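Local coordinates for protein NAD nucleotidase (PDB 3ZTV) that degrades NAD to adenosine and nicotinamide riboside in the periplasm, acting as a pyrophosphatase and as a 5'-nucleotidase with broad substrate specificity, at residues 361-373 with 380-392. Sequence-based numbering, arbitrary orientation.
Sequences ITGSAMPGGSANR and SNPEGSIATRFIA
Met366 and Pro367 lie against the first turn of helix 386-396, whose N-cap is Ser385, in the C-terminal domain of this 5'-nucleotidase. The backbone evidence is one hydrogen bond: Ala387 N donates to Pro367 O at 2.9 Å, nearly straight at 170°, so an N-H of the first turn is taken up by the loop. Met366 crosses Ile386 at about a right angle, its CG resting 3.8 Å from Ile386 CG2. With CG anti to the carbonyl carbon (chi1 -73°) and a bend at chi3, the thioether then turns its end onto Phe390, where CE lies 3.6 Å from Phe390 CD2 and SD makes an oblique Met-aromatic contact. Ile361 CD1 also approaches this ring obliquely, and Met553 of helix 545-555 packs on it too. The ring of Pro367 lies alongside Ile386, CD facing CD1, while its CB comes within 3.7 Å of Gly384 O. The Ala387 methyl is a small bump filling the hollow between Met366 O, Pro367 O and Gly368 CA, 3.9 Å from the last. The loop leads on to Arg373, a probable substrate-binding residue whose side chain lies about 5 Å from the bound adenosine. Asn372 braces residues 368-372, its ND2 donating to Gly368 O, which lies in the Asn372 amide plane. One water donates to Gly369 O and accepts from Ser385 OG, which in turn accepts from Thr388 OG1 at 2.7 Å.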
ATOM      1  N   ILE A 361     -31.126 -34.647   7.263  1.00 14.30           N
ATOM      2  CA  ILE A 361     -30.671 -34.787   8.638  1.00 15.81           C
ATOM      3  C   ILE A 361     -31.068 -36.153   9.182  1.00 16.65           C
ATOM      4  O   ILE A 361     -32.219 -36.566   9.062  1.00 17.47           O
ATOM      5  CB  ILE A 361     -31.249 -33.687   9.545  1.00 13.95           C
ATOM      6  CG1 ILE A 361     -30.822 -32.302   9.046  1.00 15.75           C
ATOM      7  CG2 ILE A 361     -30.796 -33.893  10.987  1.00 16.78           C
ATOM      8  CD1 ILE A 361     -31.472 -31.153   9.791  1.00 17.51           C
ATOM      9  N   THR A 362     -30.100 -36.847   9.768  1.00 17.02           N
ATOM     10  CA  THR A 362     -30.357 -38.125  10.415  1.00 16.67           C
ATOM     11  C   THR A 362     -30.154 -37.987  11.918  1.00 19.06           C
ATOM     12  O   THR A 362     -29.548 -37.024  12.392  1.00 18.97           O
ATOM     13  CB  THR A 362     -29.442 -39.233   9.863  1.00 19.74           C
ATOM     14  OG1 THR A 362     -28.073 -38.825   9.972  1.00 22.11           O
ATOM     15  CG2 THR A 362     -29.761 -39.508   8.400  1.00 22.12           C
ATOM     16  N   GLY A 363     -30.674 -38.947  12.672  1.00 20.79           N
ATOM     17  CA  GLY A 363     -30.540 -38.912  14.113  1.00 19.28           C
ATOM     18  C   GLY A 363     -31.766 -38.362  14.807  1.00 19.75           C
ATOM     19  O   GLY A 363     -32.864 -38.355  14.249  1.00 21.64           O
ATOM     20  N   SER A 364     -31.568 -37.889  16.032  1.00 19.62           N
ATOM     21  CA  SER A 364     -32.662 -37.429  16.872  1.00 22.23           C
ATOM     22  C   SER A 364     -32.978 -35.957  16.649  1.00 19.09           C
ATOM     23  O   SER A 364     -32.111 -35.179  16.249  1.00 21.35           O
ATOM     24  CB  SER A 364     -32.330 -37.663  18.347  1.00 23.44           C
ATOM     25  OG  SER A 364     -32.321 -39.047  18.647  1.00 27.17           O
ATOM     26  N   ALA A 365     -34.224 -35.587  16.921  1.00 19.37           N
ATOM     27  CA  ALA A 365     -34.651 -34.199  16.839  1.00 20.05           C
ATOM     28  C   ALA A 365     -33.731 -33.306  17.664  1.00 18.90           C
ATOM     29  O   ALA A 365     -33.271 -33.692  18.740  1.00 20.23           O
ATOM     30  CB  ALA A 365     -36.087 -34.066  17.323  1.00 20.14           C
ATOM     31  N   MET A 366     -33.451 -32.117  17.144  1.00 15.39           N
ATOM     32  CA  MET A 366     -32.698 -31.109  17.883  1.00 15.53           C
ATOM     33  C   MET A 366     -33.689 -30.130  18.510  1.00 14.10           C
ATOM     34  O   MET A 366     -34.319 -29.344  17.805  1.00 15.14           O
ATOM     35  CB  MET A 366     -31.717 -30.393  16.951  1.00 16.24           C
ATOM     36  CG  MET A 366     -30.532 -31.265  16.555  1.00 14.50           C
ATOM     37  SD  MET A 366     -29.497 -30.569  15.246  1.00 13.92           S
ATOM     38  CE  MET A 366     -30.543 -30.790  13.807  1.00 17.98           C
ATOM     39  N   PRO A 367     -33.863 -30.201  19.841  1.00 14.40           N
ATOM     40  CA  PRO A 367     -34.905 -29.403  20.496  1.00 15.75           C
ATOM     41  C   PRO A 367     -34.704 -27.906  20.283  1.00 13.13           C
ATOM     42  O   PRO A 367     -33.571 -27.416  20.320  1.00 13.94           O
ATOM     43  CB  PRO A 367     -34.745 -29.759  21.979  1.00 16.22           C
ATOM     44  CG  PRO A 367     -34.065 -31.088  21.983  1.00 19.21           C
ATOM     45  CD  PRO A 367     -33.162 -31.088  20.785  1.00 16.70           C
ATOM     46  N   GLY A 368     -35.810 -27.205  20.059  1.00 14.62           N
ATOM     47  CA  GLY A 368     -35.810 -25.764  19.896  1.00 13.38           C
ATOM     48  C   GLY A 368     -37.145 -25.194  20.332  1.00 14.68           C
ATOM     49  O   GLY A 368     -37.903 -25.850  21.057  1.00 16.35           O
ATOM     50  N   GLY A 369     -37.443 -23.977  19.895  1.00 14.16           N
ATOM     51  CA  GLY A 369     -38.697 -23.342  20.244  1.00 15.94           C
ATOM     52  C   GLY A 369     -38.731 -22.890  21.688  1.00 14.95           C
ATOM     53  O   GLY A 369     -37.753 -23.028  22.424  1.00 14.17           O
ATOM     54  N   SER A 370     -39.874 -22.361  22.105  1.00 16.08           N
ATOM     55  CA  SER A 370     -39.998 -21.747  23.422  1.00 16.71           C
ATOM     56  C   SER A 370     -39.743 -22.710  24.582  1.00 17.94           C
ATOM     57  O   SER A 370     -39.119 -22.343  25.579  1.00 15.97           O
ATOM     58  CB  SER A 370     -41.375 -21.102  23.573  1.00 21.53           C
ATOM     59  OG  SER A 370     -41.491 -20.440  24.819  1.00 26.74           O
ATOM     60  N   ALA A 371     -40.223 -23.942  24.452  1.00 18.24           N
ATOM     61  CA  ALA A 371     -40.119 -24.909  25.539  1.00 17.86           C
ATOM     62  C   ALA A 371     -38.671 -25.232  25.902  1.00 18.60           C
ATOM     63  O   ALA A 371     -38.366 -25.554  27.053  1.00 18.33           O
ATOM     64  CB  ALA A 371     -40.873 -26.187  25.184  1.00 19.18           C
ATOM     65  N   ASN A 372     -37.780 -25.145  24.919  1.00 16.84           N
ATOM     66  CA  ASN A 372     -36.401 -25.589  25.110  1.00 15.82           C
ATOM     67  C   ASN A 372     -35.378 -24.462  25.217  1.00 14.65           C
ATOM     68  O   ASN A 372     -34.178 -24.710  25.129  1.00 15.01           O
ATOM     69  CB  ASN A 372     -35.994 -26.564  24.004  1.00 16.11           C
ATOM     70  CG  ASN A 372     -36.822 -27.835  24.019  1.00 17.61           C
ATOM     71  OD1 ASN A 372     -36.647 -28.692  24.887  1.00 18.34           O
ATOM     72  ND2 ASN A 372     -37.723 -27.968  23.050  1.00 17.63           N
ATOM     73  N   ARG A 373     -35.849 -23.238  25.429  1.00 12.86           N
ATOM     74  CA  ARG A 373     -34.958 -22.078  25.438  1.00 14.29           C
ATOM     75  C   ARG A 373     -33.861 -22.167  26.490  1.00 14.59           C
ATOM     76  O   ARG A 373     -32.714 -21.802  26.224  1.00 12.98           O
ATOM     77  CB  ARG A 373     -35.748 -20.784  25.615  1.00 15.07           C
ATOM     78  CG  ARG A 373     -36.501 -20.358  24.371  1.00 14.85           C
ATOM     79  CD  ARG A 373     -37.423 -19.194  24.672  1.00 14.33           C
ATOM     80  NE  ARG A 373     -38.073 -18.685  23.469  1.00 14.96           N
ATOM     81  CZ  ARG A 373     -38.941 -17.680  23.472  1.00 18.68           C
ATOM     82  NH1 ARG A 373     -39.250 -17.078  24.612  1.00 17.65           N
ATOM     83  NH2 ARG A 373     -39.496 -17.272  22.337  1.00 18.60           N
ATOM     84  N   SER A 380     -38.426 -28.395  29.460  1.00 22.09           N
ATOM     85  CA  SER A 380     -37.269 -28.342  28.571  1.00 21.69           C
ATOM     86  C   SER A 380     -36.561 -29.694  28.548  1.00 20.50           C
ATOM     87  O   SER A 380     -37.180 -30.734  28.776  1.00 20.41           O
ATOM     88  CB  SER A 380     -36.307 -27.233  29.016  1.00 19.75           C
ATOM     89  OG  SER A 380     -35.272 -27.013  28.066  1.00 17.81           O
ATOM     90  N   ASN A 381     -35.265 -29.674  28.256  1.00 18.84           N
ATOM     91  CA  ASN A 381     -34.429 -30.867  28.320  1.00 17.54           C
ATOM     92  C   ASN A 381     -33.041 -30.488  28.845  1.00 18.09           C
ATOM     93  O   ASN A 381     -32.721 -29.301  28.952  1.00 17.73           O
ATOM     94  CB  ASN A 381     -34.344 -31.552  26.952  1.00 19.09           C
ATOM     95  CG  ASN A 381     -33.464 -30.800  25.975  1.00 16.87           C
ATOM     96  OD1 ASN A 381     -33.899 -29.836  25.341  1.00 19.21           O
ATOM     97  ND2 ASN A 381     -32.223 -31.246  25.839  1.00 15.66           N
ATOM     98  N   PRO A 382     -32.215 -31.486  29.195  1.00 16.74           N
ATOM     99  CA  PRO A 382     -30.919 -31.168  29.812  1.00 17.37           C
ATOM    100  C   PRO A 382     -29.975 -30.339  28.934  1.00 17.80           C
ATOM    101  O   PRO A 382     -29.126 -29.637  29.480  1.00 18.03           O
ATOM    102  CB  PRO A 382     -30.315 -32.547  30.090  1.00 18.47           C
ATOM    103  CG  PRO A 382     -31.494 -33.441  30.239  1.00 21.80           C
ATOM    104  CD  PRO A 382     -32.504 -32.930  29.246  1.00 19.64           C
ATOM    105  N   GLU A 383     -30.117 -30.422  27.614  1.00 15.95           N
ATOM    106  CA  GLU A 383     -29.257 -29.665  26.700  1.00 17.02           C
ATOM    107  C   GLU A 383     -29.875 -28.334  26.270  1.00 15.93           C
ATOM    108  O   GLU A 383     -29.184 -27.472  25.718  1.00 15.88           O
ATOM    109  CB  GLU A 383     -28.925 -30.499  25.462  1.00 17.94           C
ATOM    110  CG  GLU A 383     -28.101 -31.745  25.750  1.00 16.46           C
ATOM    111  CD  GLU A 383     -26.637 -31.440  26.001  1.00 20.90           C
ATOM    112  OE1 GLU A 383     -26.168 -30.353  25.599  1.00 19.98           O
ATOM    113  OE2 GLU A 383     -25.947 -32.293  26.601  1.00 26.10           O
ATOM    114  N   GLY A 384     -31.166 -28.160  26.520  1.00 14.86           N
ATOM    115  CA  GLY A 384     -31.852 -26.957  26.099  1.00 14.16           C
ATOM    116  C   GLY A 384     -31.986 -26.903  24.592  1.00 13.71           C
ATOM    117  O   GLY A 384     -32.273 -27.909  23.944  1.00 13.95           O
ATOM    118  N   SER A 385     -31.741 -25.724  24.029  1.00 14.70           N
ATOM    119  CA  SER A 385     -32.015 -25.490  22.619  1.00 12.94           C
ATOM    120  C   SER A 385     -30.856 -25.897  21.704  1.00 11.10           C
ATOM    121  O   SER A 385     -30.090 -25.048  21.238  1.00 12.59           O
ATOM    122  CB  SER A 385     -32.370 -24.019  22.388  1.00 12.79           C
ATOM    123  OG  SER A 385     -32.946 -23.851  21.106  1.00 12.06           O
ATOM    124  N   ILE A 386     -30.735 -27.193  21.438  1.00 11.60           N
ATOM    125  CA  ILE A 386     -29.710 -27.692  20.527  1.00 12.44           C
ATOM    126  C   ILE A 386     -29.895 -27.081  19.137  1.00 12.35           C
ATOM    127  O   ILE A 386     -28.922 -26.827  18.423  1.00 11.28           O
ATOM    128  CB  ILE A 386     -29.719 -29.241  20.439  1.00 12.89           C
ATOM    129  CG1 ILE A 386     -29.434 -29.854  21.816  1.00 13.75           C
ATOM    130  CG2 ILE A 386     -28.682 -29.720  19.438  1.00 13.36           C
ATOM    131  CD1 ILE A 386     -29.509 -31.378  21.848  1.00 16.73           C
ATOM    132  N   ALA A 387     -31.144 -26.828  18.761  1.00 11.69           N
ATOM    133  CA  ALA A 387     -31.429 -26.186  17.481  1.00 12.51           C
ATOM    134  C   ALA A 387     -30.760 -24.813  17.375  1.00 11.58           C
ATOM    135  O   ALA A 387     -30.314 -24.426  16.297  1.00 11.31           O
ATOM    136  CB  ALA A 387     -32.936 -26.088  17.239  1.00 11.64           C
ATOM    137  N   THR A 388     -30.668 -24.094  18.490  1.00  9.60           N
ATOM    138  CA  THR A 388     -29.979 -22.802  18.494  1.00 11.33           C
ATOM    139  C   THR A 388     -28.474 -22.969  18.271  1.00 10.24           C
ATOM    140  O   THR A 388     -27.858 -22.189  17.537  1.00  9.90           O
ATOM    141  CB  THR A 388     -30.253 -22.008  19.782  1.00  9.16           C
ATOM    142  OG1 THR A 388     -31.665 -21.802  19.914  1.00 11.07           O
ATOM    143  CG2 THR A 388     -29.556 -20.656  19.732  1.00 10.23           C
ATOM    144  N   ARG A 389     -27.876 -23.986  18.894  1.00 10.68           N
ATOM    145  CA  ARG A 389     -26.476 -24.313  18.615  1.00 10.29           C
ATOM    146  C   ARG A 389     -26.284 -24.590  17.121  1.00 10.01           C
ATOM    147  O   ARG A 389     -25.321 -24.121  16.513  1.00 11.15           O
ATOM    148  CB  ARG A 389     -25.997 -25.493  19.475  1.00 11.78           C
ATOM    149  CG  ARG A 389     -24.525 -25.857  19.305  1.00 11.06           C
ATOM    150  CD  ARG A 389     -24.340 -26.990  18.314  1.00 14.08           C
ATOM    151  NE  ARG A 389     -22.933 -27.285  18.041  1.00 13.44           N
ATOM    152  CZ  ARG A 389     -22.262 -28.320  18.542  1.00 15.19           C
ATOM    153  NH1 ARG A 389     -22.854 -29.175  19.365  1.00 15.96           N
ATOM    154  NH2 ARG A 389     -20.990 -28.497  18.216  1.00 16.13           N
ATOM    155  N   PHE A 390     -27.206 -25.340  16.527  1.00 10.44           N
ATOM    156  CA  PHE A 390     -27.177 -25.594  15.092  1.00 11.86           C
ATOM    157  C   PHE A 390     -27.155 -24.285  14.288  1.00 10.81           C
ATOM    158  O   PHE A 390     -26.332 -24.105  13.387  1.00 10.16           O
ATOM    159  CB  PHE A 390     -28.396 -26.432  14.705  1.00 13.30           C
ATOM    160  CG  PHE A 390     -28.354 -26.966  13.306  1.00 18.73           C
ATOM    161  CD1 PHE A 390     -27.182 -26.952  12.575  1.00 21.23           C
ATOM    162  CD2 PHE A 390     -29.492 -27.504  12.727  1.00 20.97           C
ATOM    163  CE1 PHE A 390     -27.147 -27.445  11.293  1.00 23.39           C
ATOM    164  CE2 PHE A 390     -29.464 -28.000  11.441  1.00 26.41           C
ATOM    165  CZ  PHE A 390     -28.287 -27.972  10.721  1.00 25.43           C
ATOM    166  N   ILE A 391     -28.072 -23.378  14.606  1.00 10.12           N
ATOM    167  CA  ILE A 391     -28.115 -22.106  13.897  1.00  9.53           C
ATOM    168  C   ILE A 391     -26.800 -21.345  14.084  1.00  9.06           C
ATOM    169  O   ILE A 391     -26.267 -20.767  13.133  1.00 10.28           O
ATOM    170  CB  ILE A 391     -29.331 -21.248  14.311  1.00  9.94           C
ATOM    171  CG1 ILE A 391     -30.633 -21.976  13.958  1.00 12.24           C
ATOM    172  CG2 ILE A 391     -29.272 -19.889  13.626  1.00 10.59           C
ATOM    173  CD1 ILE A 391     -30.707 -22.407  12.528  1.00 13.24           C
ATOM    174  N   ALA A 392     -26.262 -21.356  15.301  1.00  8.74           N
ATOM    175  CA  ALA A 392     -24.964 -20.723  15.538  1.00 10.28           C
ATOM    176  C   ALA A 392     -23.872 -21.341  14.660  1.00 10.23           C
ATOM    177  O   ALA A 392     -23.009 -20.627  14.145  1.00  9.36           O
ATOM    178  CB  ALA A 392     -24.580 -20.786  17.015  1.00  9.67           C
TER
HETATM  179  O   HOH W   1     -35.118 -22.366  21.469  1.00 13.45           O